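Local structure of possible HxlR family transcriptional factor (Thermoplasma volcanium, 3DF8) at residues K88-N91 and V92-S95; S57-L60 and S61-K65. The protein probably binds DNA and regulates transcription as a dimeric winged helix-turn-helix protein of the HxlR family. One frame throughout, in Å; residues are numbered along the deposited sequence.

In the fold
Along the chain from the N terminus, interaction 2 comes first, within helix 57-69, and interaction 1 follows within helix 87-108; the hairpin of strands 73-77 and 81-85 lies between them. Each is made by adjoining turns of one helix, so neither closes a loop, and the two stand in series without nesting or crossing. The centres of interactions 1 and 2 are about 19 Å apart, on opposite sides of the chain's centre; the nearest atoms of interactions 1 and 2 are about 11 Å apart. Interaction 2 faces helices 29-36 and 45-50 of the helix-turn-helix part. Interaction 1 also meets helix 29-36, through Val92 and Arg93, and reaches the second subunit, which does not touch interaction 2.

Interaction 1: residues K88-N91 and V92-S95; sequences KGMN and VRNS
Asn91 and Asn94 are joined through a water, their amides being too far apart for a direct bond: Asn91 OD1 and Asn94 ND2 are 4.3 Å from each other. Asn94 ND2 donates to this water over 2.7 Å, and the water donates in turn to Asn91 OD1 over a longer 3.3 Å. The other end of the Asn91 amide, ND2, is hydrogen-bonded to Tyr102 OH of the second subunit, so partners at both ends probably limit the rotation of the group. Met90, modelled as selenomethionine, starts with CG anti to the backbone N (chi1 -175°) and then bends at its next two torsions. That course sets its selenium alongside the Arg93 chain, with SE 4.1 Å from Arg93 CD, while the Asn94 side chain crosses that of Met90, its OD1 near the same selenium. Four successive i to i+4 backbone bonds, from Val92 N to Lys88 O through Ser95 N to Asn91 O, define this as regular alpha-helix: the opening of the long C-terminal helix that follows the wing hairpin and packs against the second subunit of the dimer. Among them Asn94 N reaches Met90 O at 2.8 Å, and Asn94 CG sits 3.2 Å from that same Met90 O, its amide folded back over the preceding turn. Val92 N meets Lys88 O at 3.0 Å in the straightest of the four bonds (169° at the hydrogen), and Val92 CG2 rests 3.4 Å from the same Lys88 O. The Val92 side chain packs on Ile33 and Leu72 of its own chain and on Leu106 of the second subunit.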
# COMPACT_ATOMS: atom_id res chain seq x y z
N LYS A 88 -16.06 5.28 -2.74
CA LYS A 88 -14.92 5.05 -1.81
C LYS A 88 -13.73 4.35 -2.48
O LYS A 88 -12.58 4.76 -2.26
CB LYS A 88 -15.33 4.29 -0.55
CG LYS A 88 -16.27 5.09 0.38
CD LYS A 88 -16.74 4.19 1.48
CE LYS A 88 -17.61 4.97 2.48
NZ LYS A 88 -18.25 4.03 3.47
N GLY A 89 -14.00 3.33 -3.30
CA GLY A 89 -12.92 2.60 -3.98
C GLY A 89 -12.17 3.53 -4.93
O GLY A 89 -10.91 3.46 -5.03
N MSE A 90 -12.91 4.40 -5.61
CA MSE A 90 -12.27 5.36 -6.53
C MSE A 90 -11.41 6.39 -5.76
O MSE A 90 -10.30 6.76 -6.19
CB MSE A 90 -13.30 6.08 -7.41
CG MSE A 90 -12.62 7.00 -8.46
SE MSE A 90 -11.46 6.02 -9.74
CE MSE A 90 -12.83 4.95 -10.57
N ASN A 91 -11.87 6.80 -4.58
CA ASN A 91 -11.03 7.62 -3.70
C ASN A 91 -9.74 6.93 -3.29
O ASN A 91 -8.66 7.53 -3.30
CB ASN A 91 -11.82 8.03 -2.46
CG ASN A 91 -12.94 9.00 -2.77
OD1 ASN A 91 -12.89 9.73 -3.76
ND2 ASN A 91 -13.96 9.00 -1.94
N VAL A 92 -9.83 5.67 -2.89
CA VAL A 92 -8.61 4.91 -2.65
C VAL A 92 -7.70 4.89 -3.90
O VAL A 92 -6.50 5.08 -3.78
CB VAL A 92 -8.96 3.46 -2.21
CG1 VAL A 92 -7.67 2.54 -2.11
CG2 VAL A 92 -9.74 3.48 -0.84
N ARG A 93 -8.28 4.66 -5.07
CA ARG A 93 -7.46 4.49 -6.27
C ARG A 93 -6.75 5.78 -6.51
O ARG A 93 -5.57 5.81 -6.85
CB ARG A 93 -8.31 4.14 -7.47
CG ARG A 93 -7.43 3.77 -8.68
CD ARG A 93 -8.27 3.49 -9.88
NE ARG A 93 -7.53 2.94 -11.01
CZ ARG A 93 -6.83 3.65 -11.89
NH1 ARG A 93 -6.17 3.01 -12.88
NH2 ARG A 93 -6.78 4.98 -11.81
N ASN A 94 -7.49 6.87 -6.31
CA ASN A 94 -6.94 8.23 -6.53
C ASN A 94 -5.67 8.46 -5.68
O ASN A 94 -4.69 9.00 -6.17
CB ASN A 94 -7.97 9.33 -6.24
CG ASN A 94 -9.03 9.44 -7.32
OD1 ASN A 94 -8.86 8.91 -8.43
ND2 ASN A 94 -10.14 10.12 -7.01
N SER A 95 -5.69 8.04 -4.42
CA SER A 95 -4.51 8.17 -3.56
C SER A 95 -3.44 7.13 -3.84
O SER A 95 -2.28 7.34 -3.53
CB SER A 95 -4.88 8.16 -2.08
OG SER A 95 -5.95 9.03 -1.83
O HOH W 1 -8.49 10.15 -2.14
O HOH W 2 -10.07 11.21 -4.54

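Interaction 2: residues S57-L60 and S61-K65; sequences STIL and SRRIK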
# COMPACT_ATOMS: atom_id res chain seq x y z
N SER A 57 -7.72 -17.42 -9.86
CA SER A 57 -9.15 -17.14 -9.70
C SER A 57 -9.52 -17.12 -8.22
O SER A 57 -10.30 -16.29 -7.79
CB SER A 57 -10.01 -18.18 -10.41
OG SER A 57 -9.83 -18.09 -11.80
N THR A 58 -8.97 -18.07 -7.45
CA THR A 58 -9.29 -18.15 -6.02
C THR A 58 -8.91 -16.86 -5.29
O THR A 58 -9.72 -16.33 -4.54
CB THR A 58 -8.67 -19.40 -5.34
OG1 THR A 58 -9.28 -20.60 -5.86
CG2 THR A 58 -8.88 -19.35 -3.80
N ILE A 59 -7.68 -16.39 -5.48
CA ILE A 59 -7.24 -15.16 -4.80
C ILE A 59 -8.05 -13.97 -5.29
O ILE A 59 -8.46 -13.10 -4.50
CB ILE A 59 -5.69 -14.93 -4.97
CG1 ILE A 59 -4.92 -16.10 -4.31
CG2 ILE A 59 -5.27 -13.48 -4.48
CD1 ILE A 59 -5.19 -16.26 -2.85
N LEU A 60 -8.29 -13.90 -6.60
CA LEU A 60 -9.06 -12.77 -7.12
C LEU A 60 -10.46 -12.73 -6.52
O LEU A 60 -10.95 -11.66 -6.13
CB LEU A 60 -9.13 -12.75 -8.64
CG LEU A 60 -9.93 -11.61 -9.31
CD1 LEU A 60 -9.45 -10.23 -8.91
CD2 LEU A 60 -9.91 -11.76 -10.83
N SER A 61 -11.09 -13.89 -6.43
CA SER A 61 -12.46 -13.98 -5.90
C SER A 61 -12.47 -13.58 -4.41
O SER A 61 -13.36 -12.84 -3.95
CB SER A 61 -12.98 -15.41 -6.09
OG SER A 61 -14.28 -15.51 -5.53
N ARG A 62 -11.47 -14.05 -3.66
CA ARG A 62 -11.38 -13.78 -2.21
C ARG A 62 -11.16 -12.29 -1.97
O ARG A 62 -11.78 -11.70 -1.08
CB ARG A 62 -10.27 -14.61 -1.54
CG ARG A 62 -10.26 -14.49 -0.02
CD ARG A 62 -9.15 -15.31 0.66
NE ARG A 62 -8.49 -14.52 1.71
CZ ARG A 62 -7.68 -15.00 2.65
NH1 ARG A 62 -7.41 -16.30 2.74
NH2 ARG A 62 -7.14 -14.15 3.52
N ARG A 63 -10.28 -11.68 -2.77
CA ARG A 63 -10.03 -10.24 -2.61
C ARG A 63 -11.23 -9.36 -3.02
O ARG A 63 -11.56 -8.38 -2.34
CB ARG A 63 -8.80 -9.77 -3.41
CG ARG A 63 -7.50 -10.37 -2.98
CD ARG A 63 -7.01 -9.94 -1.62
NE ARG A 63 -5.63 -10.38 -1.58
CZ ARG A 63 -5.27 -11.60 -1.15
NH1 ARG A 63 -6.19 -12.43 -0.63
NH2 ARG A 63 -4.00 -11.97 -1.20
N ILE A 64 -11.91 -9.78 -4.08
CA ILE A 64 -13.11 -9.09 -4.53
C ILE A 64 -14.16 -9.15 -3.41
O ILE A 64 -14.78 -8.14 -3.12
CB ILE A 64 -13.63 -9.67 -5.87
CG1 ILE A 64 -12.74 -9.09 -7.00
CG2 ILE A 64 -15.13 -9.31 -6.07
CD1 ILE A 64 -13.20 -9.47 -8.43
N LYS A 65 -14.33 -10.30 -2.77
CA LYS A 65 -15.33 -10.40 -1.70
C LYS A 65 -14.96 -9.43 -0.56
O LYS A 65 -15.84 -8.75 -0.01
CB LYS A 65 -15.39 -11.81 -1.15
CG LYS A 65 -16.30 -11.93 0.04
CD LYS A 65 -16.22 -13.30 0.64
CE LYS A 65 -16.85 -13.27 2.03
NZ LYS A 65 -18.24 -12.74 1.93
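Helix 57-69 follows helix 45-50 in the helix-turn-helix and, by its place in the fold, is probably the recognition helix; its first turns make this contact. The run of i to i+4 backbone bonds marks regular alpha-helix, among them Arg63 N to Ile59 O at 2.9 Å (163° at the hydrogen). The Ile59 and Arg63 side chains run side by side, pointing the same way. Ile59 CG2, the branch anti to the backbone N, lies over the centre of one guanidinium face, 3.8 Å from Arg63 CZ. With CG anti to the carbonyl carbon (chi1 -64°), Arg63 CG lies 3.3 Å from Ile59 O, and the bend at the next torsion brings the guanidinium back over Ile59. The polar end is held from outside, since Arg63 NE donates to Lys27 O. Shortened to an alanine, this position is likely to leave Lys27 O without this donor and the Ile59 methyl without its flat cover. Round the helix, Leu60 and Ile64 form the apolar side. Leu60 is wedged among Phe45, Ile48 and Ile32, joining this helix to helices 45-50 and 29-36. At the start of the helix, Ser57 OG is hydrogen-bonded to Arg49 NH2. Leu60 and Ile64 meet methyl to methyl, Leu60 CD1 standing 3.9 Å from Ile64 CD1.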